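Local coordinates for protein 1,4-dihydroxy-2-naphthoyl-CoA hydrolase (Synechocystis sp., PDB 4K00) that hydrolyses 1,4-dihydroxy-2-naphthoyl-CoA to 1,4-dihydroxy-2-naphthoate and CoA, a step in the making of phylloquinone (vitamin K1), at residues E38-L41 against S42-H45; S47-N50 against I51-G55; Q12-L15 against A16-D19. All blocks are in the same frame, centred on the assembly; numbering follows the deposited sequence.

Contact 1 of 3, residues E38-L41 against S42-H45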
loop_
_atom_site.group_PDB
_atom_site.type_symbol
_atom_site.label_atom_id
_atom_site.label_comp_id
_atom_site.label_asym_id
_atom_site.label_seq_id
_atom_site.Cartn_x
_atom_site.Cartn_y
_atom_site.Cartn_z
ATOM N N GLU A 38 7.727 14.832 -0.056
ATOM C CA GLU A 38 7.671 14.905 1.395
ATOM C C GLU A 38 9.035 15.101 2.029
ATOM O O GLU A 38 9.148 15.791 3.039
ATOM C CB GLU A 38 6.977 13.673 1.987
ATOM C CG GLU A 38 5.473 13.665 1.735
ATOM C CD GLU A 38 4.824 12.382 2.205
ATOM O OE1 GLU A 38 4.655 11.477 1.365
ATOM O OE2 GLU A 38 4.481 12.305 3.403
ATOM N N SER A 39 10.071 14.495 1.445
ATOM C CA SER A 39 11.415 14.632 1.982
ATOM C C SER A 39 11.923 16.049 1.725
ATOM O O SER A 39 12.608 16.644 2.562
ATOM C CB SER A 39 12.372 13.616 1.363
ATOM O OG SER A 39 11.937 12.291 1.601
ATOM N N TRP A 40 11.567 16.601 0.578
ATOM C CA TRP A 40 11.930 17.970 0.285
ATOM C C TRP A 40 11.261 18.913 1.299
ATOM O O TRP A 40 11.910 19.790 1.862
ATOM C CB TRP A 40 11.553 18.328 -1.154
ATOM C CG TRP A 40 11.661 19.778 -1.439
ATOM C CD1 TRP A 40 12.797 20.491 -1.648
ATOM C CD2 TRP A 40 10.582 20.707 -1.513
ATOM N NE1 TRP A 40 12.493 21.806 -1.876
ATOM C CE2 TRP A 40 11.138 21.968 -1.792
ATOM C CE3 TRP A 40 9.195 20.587 -1.401
ATOM C CZ2 TRP A 40 10.357 23.113 -1.940
ATOM C CZ3 TRP A 40 8.419 21.725 -1.541
ATOM C CH2 TRP A 40 9.004 22.972 -1.811
ATOM N N LEU A 41 9.967 18.711 1.539
ATOM C CA LEU A 41 9.239 19.485 2.556
ATOM C C LEU A 41 9.948 19.452 3.901
ATOM O O LEU A 41 10.120 20.484 4.548
ATOM C CB LEU A 41 7.819 18.924 2.749
ATOM C CG LEU A 41 6.804 19.183 1.637
ATOM C CD1 LEU A 41 5.494 18.476 1.957
ATOM C CD2 LEU A 41 6.589 20.667 1.424
ATOM N N SER A 42 10.340 18.252 4.319
ATOM C CA SER A 42 11.040 18.050 5.585
ATOM C C SER A 42 12.376 18.792 5.614
ATOM O O SER A 42 12.728 19.421 6.613
ATOM C CB SER A 42 11.275 16.552 5.810
ATOM O OG SER A 42 11.883 16.302 7.059
ATOM N N SER A 43 13.118 18.718 4.513
ATOM C CA SER A 43 14.386 19.437 4.392
ATOM C C SER A 43 14.177 20.944 4.481
ATOM O O SER A 43 15.050 21.676 4.950
ATOM C CB SER A 43 15.076 19.104 3.069
ATOM O OG SER A 43 14.532 19.872 2.012
ATOM N N GLU A 44 13.021 21.412 4.032
ATOM C CA GLU A 44 12.706 22.827 4.138
ATOM C C GLU A 44 11.942 23.155 5.427
ATOM O O GLU A 44 11.420 24.248 5.560
ATOM C CB GLU A 44 11.901 23.279 2.933
ATOM C CG GLU A 44 12.653 23.232 1.619
ATOM C CD GLU A 44 13.785 24.239 1.554
ATOM O OE1 GLU A 44 13.694 25.300 2.210
ATOM O OE2 GLU A 44 14.777 23.959 0.856
ATOM N N HIS A 45 11.866 22.199 6.352
ATOM C CA HIS A 45 11.129 22.367 7.613
ATOM C C HIS A 45 9.673 22.775 7.410
ATOM O O HIS A 45 9.132 23.574 8.171
ATOM C CB HIS A 45 11.810 23.413 8.492
ATOM C CG HIS A 45 13.295 23.275 8.546
ATOM N ND1 HIS A 45 13.918 22.119 8.964
ATOM C CD2 HIS A 45 14.281 24.144 8.229
ATOM C CE1 HIS A 45 15.228 22.289 8.915
ATOM N NE2 HIS A 45 15.473 23.506 8.467
HETATM O O HOH W 1 13.757 24.466 -1.756
#

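Contact 2 of 3, residues S47-N50 against I51-G55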
loop_
_atom_site.group_PDB
_atom_site.type_symbol
_atom_site.label_atom_id
_atom_site.label_comp_id
_atom_site.label_asym_id
_atom_site.label_seq_id
_atom_site.Cartn_x
_atom_site.Cartn_y
_atom_site.Cartn_z
ATOM N N SER A 47 5.626 21.058 6.720
ATOM C CA SER A 47 4.925 19.917 7.313
ATOM C C SER A 47 3.522 19.838 6.739
ATOM O O SER A 47 2.720 20.760 6.910
ATOM C CB SER A 47 4.848 20.075 8.836
ATOM O OG SER A 47 3.996 19.097 9.415
ATOM N N LEU A 48 3.230 18.732 6.067
ATOM C CA LEU A 48 1.872 18.411 5.655
ATOM C C LEU A 48 0.971 18.249 6.856
ATOM O O LEU A 48 -0.179 18.696 6.841
ATOM C CB LEU A 48 1.854 17.118 4.849
ATOM C CG LEU A 48 2.253 17.254 3.388
ATOM C CD1 LEU A 48 2.219 15.891 2.712
ATOM C CD2 LEU A 48 1.341 18.250 2.683
ATOM N N GLN A 49 1.499 17.618 7.901
ATOM C CA GLN A 49 0.731 17.363 9.098
ATOM C C GLN A 49 0.242 18.645 9.753
ATOM O O GLN A 49 -0.870 18.693 10.263
ATOM C CB GLN A 49 1.543 16.552 10.102
ATOM C CG GLN A 49 0.756 16.188 11.348
ATOM C CD GLN A 49 -0.440 15.275 11.053
ATOM O OE1 GLN A 49 -0.303 14.252 10.404
ATOM N NE2 GLN A 49 -1.614 15.651 11.552
ATOM N N ASN A 50 1.085 19.677 9.776
ATOM C CA ASN A 50 0.690 20.940 10.394
ATOM C C ASN A 50 -0.492 21.558 9.649
ATOM O O ASN A 50 -1.416 22.109 10.261
ATOM C CB ASN A 50 1.873 21.909 10.434
ATOM C CG ASN A 50 2.942 21.485 11.432
ATOM O OD1 ASN A 50 2.872 20.409 12.046
ATOM N ND2 ASN A 50 3.943 22.329 11.596
ATOM N N ILE A 51 -0.469 21.463 8.328
ATOM C CA ILE A 51 -1.585 21.937 7.523
ATOM C C ILE A 51 -2.861 21.206 7.929
ATOM O O ILE A 51 -3.887 21.831 8.183
ATOM C CB ILE A 51 -1.340 21.711 6.017
ATOM C CG1 ILE A 51 -0.155 22.542 5.537
ATOM C CG2 ILE A 51 -2.580 22.083 5.211
ATOM C CD1 ILE A 51 -0.326 24.036 5.721
ATOM N N ILE A 52 -2.785 19.882 7.997
ATOM C CA ILE A 52 -3.945 19.051 8.312
ATOM C C ILE A 52 -4.467 19.360 9.708
ATOM O O ILE A 52 -5.665 19.551 9.916
ATOM C CB ILE A 52 -3.585 17.553 8.246
ATOM C CG1 ILE A 52 -3.291 17.140 6.802
ATOM C CG2 ILE A 52 -4.705 16.709 8.846
ATOM C CD1 ILE A 52 -2.477 15.869 6.674
ATOM N N SER A 53 -3.547 19.419 10.666
ATOM C CA SER A 53 -3.908 19.578 12.064
ATOM C C SER A 53 -4.640 20.890 12.296
ATOM O O SER A 53 -5.588 20.951 13.080
ATOM C CB SER A 53 -2.659 19.507 12.940
ATOM O OG SER A 53 -2.187 18.168 13.025
ATOM N N VAL A 54 -4.203 21.947 11.620
ATOM C CA VAL A 54 -4.784 23.265 11.857
ATOM C C VAL A 54 -6.148 23.340 11.174
ATOM O O VAL A 54 -7.062 23.962 11.690
ATOM C CB VAL A 54 -3.861 24.390 11.352
ATOM C CG1 VAL A 54 -4.590 25.729 11.345
ATOM C CG2 VAL A 54 -2.610 24.467 12.218
ATOM N N GLY A 55 -6.268 22.694 10.014
ATOM C CA GLY A 55 -7.571 22.448 9.391
ATOM C C GLY A 55 -8.186 23.668 8.716
ATOM O O GLY A 55 -9.359 23.649 8.343
#

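Contact 3 of 3, residues Q12-L15 against A16-D19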
loop_
_atom_site.group_PDB
_atom_site.type_symbol
_atom_site.label_atom_id
_atom_site.label_comp_id
_atom_site.label_asym_id
_atom_site.label_seq_id
_atom_site.Cartn_x
_atom_site.Cartn_y
_atom_site.Cartn_z
ATOM N N GLN A 12 15.708 3.081 -1.679
ATOM C CA GLN A 12 15.843 1.640 -1.859
ATOM C C GLN A 12 14.523 0.987 -2.250
ATOM O O GLN A 12 13.470 1.311 -1.692
ATOM C CB GLN A 12 16.364 1.025 -0.557
ATOM C CG GLN A 12 16.482 -0.486 -0.586
ATOM C CD GLN A 12 17.750 -0.937 -1.272
ATOM O OE1 GLN A 12 17.708 -1.717 -2.223
ATOM N NE2 GLN A 12 18.887 -0.436 -0.806
ATOM N N VAL A 13 14.576 0.057 -3.204
ATOM C CA VAL A 13 13.407 -0.717 -3.569
ATOM C C VAL A 13 13.249 -1.868 -2.582
ATOM O O VAL A 13 14.166 -2.666 -2.387
ATOM C CB VAL A 13 13.481 -1.268 -5.011
ATOM C CG1 VAL A 13 12.262 -2.130 -5.299
ATOM C CG2 VAL A 13 13.570 -0.134 -6.032
ATOM N N TYR A 14 12.093 -1.932 -1.927
ATOM C CA TYR A 14 11.834 -2.999 -0.959
ATOM C C TYR A 14 10.952 -4.044 -1.597
ATOM O O TYR A 14 10.363 -3.797 -2.638
ATOM C CB TYR A 14 11.152 -2.439 0.288
ATOM C CG TYR A 14 11.981 -1.393 0.978
ATOM C CD1 TYR A 14 13.159 -1.731 1.613
ATOM C CD2 TYR A 14 11.601 -0.061 0.961
ATOM C CE1 TYR A 14 13.929 -0.776 2.241
ATOM C CE2 TYR A 14 12.367 0.900 1.580
ATOM C CZ TYR A 14 13.533 0.536 2.210
ATOM O OH TYR A 14 14.303 1.493 2.830
ATOM N N LEU A 15 10.851 -5.211 -0.966
ATOM C CA LEU A 15 10.070 -6.296 -1.539
ATOM C C LEU A 15 8.645 -5.817 -1.833
ATOM O O LEU A 15 8.090 -6.100 -2.902
ATOM C CB LEU A 15 10.065 -7.510 -0.613
ATOM C CG LEU A 15 9.238 -8.700 -1.103
ATOM C CD1 LEU A 15 9.720 -9.218 -2.447
ATOM C CD2 LEU A 15 9.265 -9.797 -0.049
ATOM N N ALA A 16 8.075 -5.067 -0.899
ATOM C CA ALA A 16 6.684 -4.599 -1.032
ATOM C C ALA A 16 6.468 -3.710 -2.259
ATOM O O ALA A 16 5.343 -3.597 -2.743
ATOM C CB ALA A 16 6.261 -3.845 0.225
ATOM N N ASP A 17 7.524 -3.055 -2.745
ATOM C CA ASP A 17 7.416 -2.182 -3.912
ATOM C C ASP A 17 7.231 -2.978 -5.201
ATOM O O ASP A 17 6.808 -2.428 -6.237
ATOM C CB ASP A 17 8.657 -1.302 -4.050
ATOM C CG ASP A 17 8.810 -0.316 -2.918
ATOM O OD1 ASP A 17 7.892 0.487 -2.699
ATOM O OD2 ASP A 17 9.876 -0.307 -2.279
ATOM N N THR A 18 7.560 -4.261 -5.144
ATOM C CA THR A 18 7.561 -5.092 -6.342
ATOM C C THR A 18 6.269 -5.894 -6.475
ATOM O O THR A 18 5.509 -6.003 -5.530
ATOM C CB THR A 18 8.772 -6.046 -6.356
ATOM O OG1 THR A 18 8.707 -6.947 -5.237
ATOM C CG2 THR A 18 10.073 -5.242 -6.298
ATOM N N ASP A 19 6.038 -6.460 -7.654
ATOM C CA ASP A 19 4.849 -7.257 -7.893
ATOM C C ASP A 19 5.191 -8.609 -8.502
ATOM O O ASP A 19 6.365 -8.925 -8.723
ATOM C CB ASP A 19 3.858 -6.489 -8.769
ATOM C CG ASP A 19 4.349 -6.284 -10.193
ATOM O OD1 ASP A 19 5.096 -7.130 -10.721
ATOM O OD2 ASP A 19 3.955 -5.265 -10.791
#

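Contact 1 of 3, residues E38-L41 against S42-H45
Trp40 O takes two donors at the end of its helix, Ser43 OG and Glu44 N. Ser43 OG lies in the carbonyl plane on a lone pair, at 2.6 Å from Trp40 O. Glu44 N reaches Trp40 O at 2.9 Å. The serine hydroxyl can fold back onto the carbonyl because OG sits between its own backbone N and carbonyl carbon (chi1 81°). Ser42 N and Ser43 N bond to Glu38 O and Ser39 O. This is the C-terminal end of helix 26-43, the long helix of the hotdog fold. It closes in a Schellman motif with His45, at positive phi, as the C' residue. His45 N bonds to Ser42 O at 2.9 Å. Glu44 has CG anti to its carbonyl carbon (chi1 -66°), and this carries CG over one face of the Trp40 indole, a CH-pi contact 4.1 Å from the centroid of the five-membered ring. A water in the ring plane accepts from Trp40 NE1 at 2.9 Å and makes a weak bond to Glu44 OE2. A leucine in place of Trp40 would probably leave Glu44 CG without its aromatic face and the water without its indole donor. The indole also packs on Leu82, Ile84 and Ala134.

Contact 2 of 3, residues S47-N50 against I51-G55
This is a local contact within one short surface helix, 48-54, which follows the long helix 26-43 in the chain. It joins the capped first turn to the second. Gln49 and Ser53 carry its side-chain part, one turn apart. Gln49 NE2 donates to Ser53 OG at 3.0 Å, and the bond is nearly straight (169°). Ser53 OG lies in the plane of the Gln49 amide, where an N-H points. Gln49 leaves the backbone with CG anti to N, then turns at chi2 (64°), which brings its amide back along the helix to the serine. The amide carbon and CG of Gln49 also pass near Ser53 OG.

Three backbone bonds run alongside. Ile52 N meets Leu48 O at 3.1 Å. Ser53 N meets Gln49 O at 2.8 Å, and Val54 N meets Asn50 O at 3.1 Å. At the start, Ser47 is the N-cap: its OG accepts from Asn50 N at 3.0 Å. Methyl groups add contacts to the backbone: Ile52 CD1 lies 3.6 Å from Leu48 O, and Val54 CG2 3.3 Å from Asn50 O.

Leu48 packs on His34, Tyr37, Glu38 and Leu41 of helix 26-43. Gln49 also packs on Cys74 of the second subunit, and Ile52 on Gly20 of the third. The helix is thus held to itself mainly by polar bonds. The link to Ser53 probably limits the turning of the Gln49 amide, and the Ser47 cap satisfies an N-H that has no acceptor one turn earlier within the helix.

Contact 3 of 3, residues Q12-L15 against A16-D19
Tyr14 N donates to Asp17 OD2 at 2.8 Å, and the bond is nearly straight (167°). The carboxylate uses the anti lone pair of OD2, the one away from its other oxygen. Asp17 has CG anti to its carbonyl carbon (chi1 -66°), which turns the carboxylate back toward the residues before it. OD2 also forms a salt bridge with Arg11, and OD1 accepts from Gln28 NE2. Both oxygens of this buried group therefore have partners, and the arginine probably favours its charged form.

Bonds to carbonyls close the turn. Asp17 N reaches Tyr14 O at 2.9 Å from above the carbonyl plane. Leu15 O takes two donors, both from Thr18. Thr18 OG1 lies in the carbonyl plane on a lone pair, 2.6 Å from Leu15 O. Thr18 N stands above that plane, 2.9 Å from Leu15 O. Thr18 OG1 also has a weak bond to Gly20 N of the fourth subunit.

The apolar contacts are fewer. Val13 CG1 touches Asp17 CB and Thr18 CG2, each at 3.9 Å. Van der Waals contacts with polar groups add to these. Leu15 CD1 comes to 3.7 Å from Thr18 OG1, the two side chains crossing at about a right angle. The Tyr14 and Asp17 side chains run side by side, with ring and carboxylate planes 33° apart.

Leu15 packs on Asp19 of the fourth subunit. The 3-10 turn belongs to the loop between strand 6-12 and helix 26-43. Asp19, two residues after the turn, is the predicted active-site residue of this 4-hydroxybenzoyl-CoA thioesterase family member.

Contacts 1 and 2 lie on successive helices and touch: Leu41 CD1 packs on Leu48 CG at 3.7 Å. Contact 3 stands apart in the loop before helix 26-43, its centre about 23 Å from that of contact 1 and about 29 Å from that of contact 2. Contact 2 is the surface one, and a hydrogen bond from a side-chain amide to a hydroxyl sets it off. Contacts 1 and 3 are partly buried, and in each a hydroxyl and a backbone N-H share one carbonyl. Contact 1 adds an aromatic face, contact 3 a buried carboxylate. Between subunits the two are joined directly, since Glu38 of one chain accepts from Leu15 N of another.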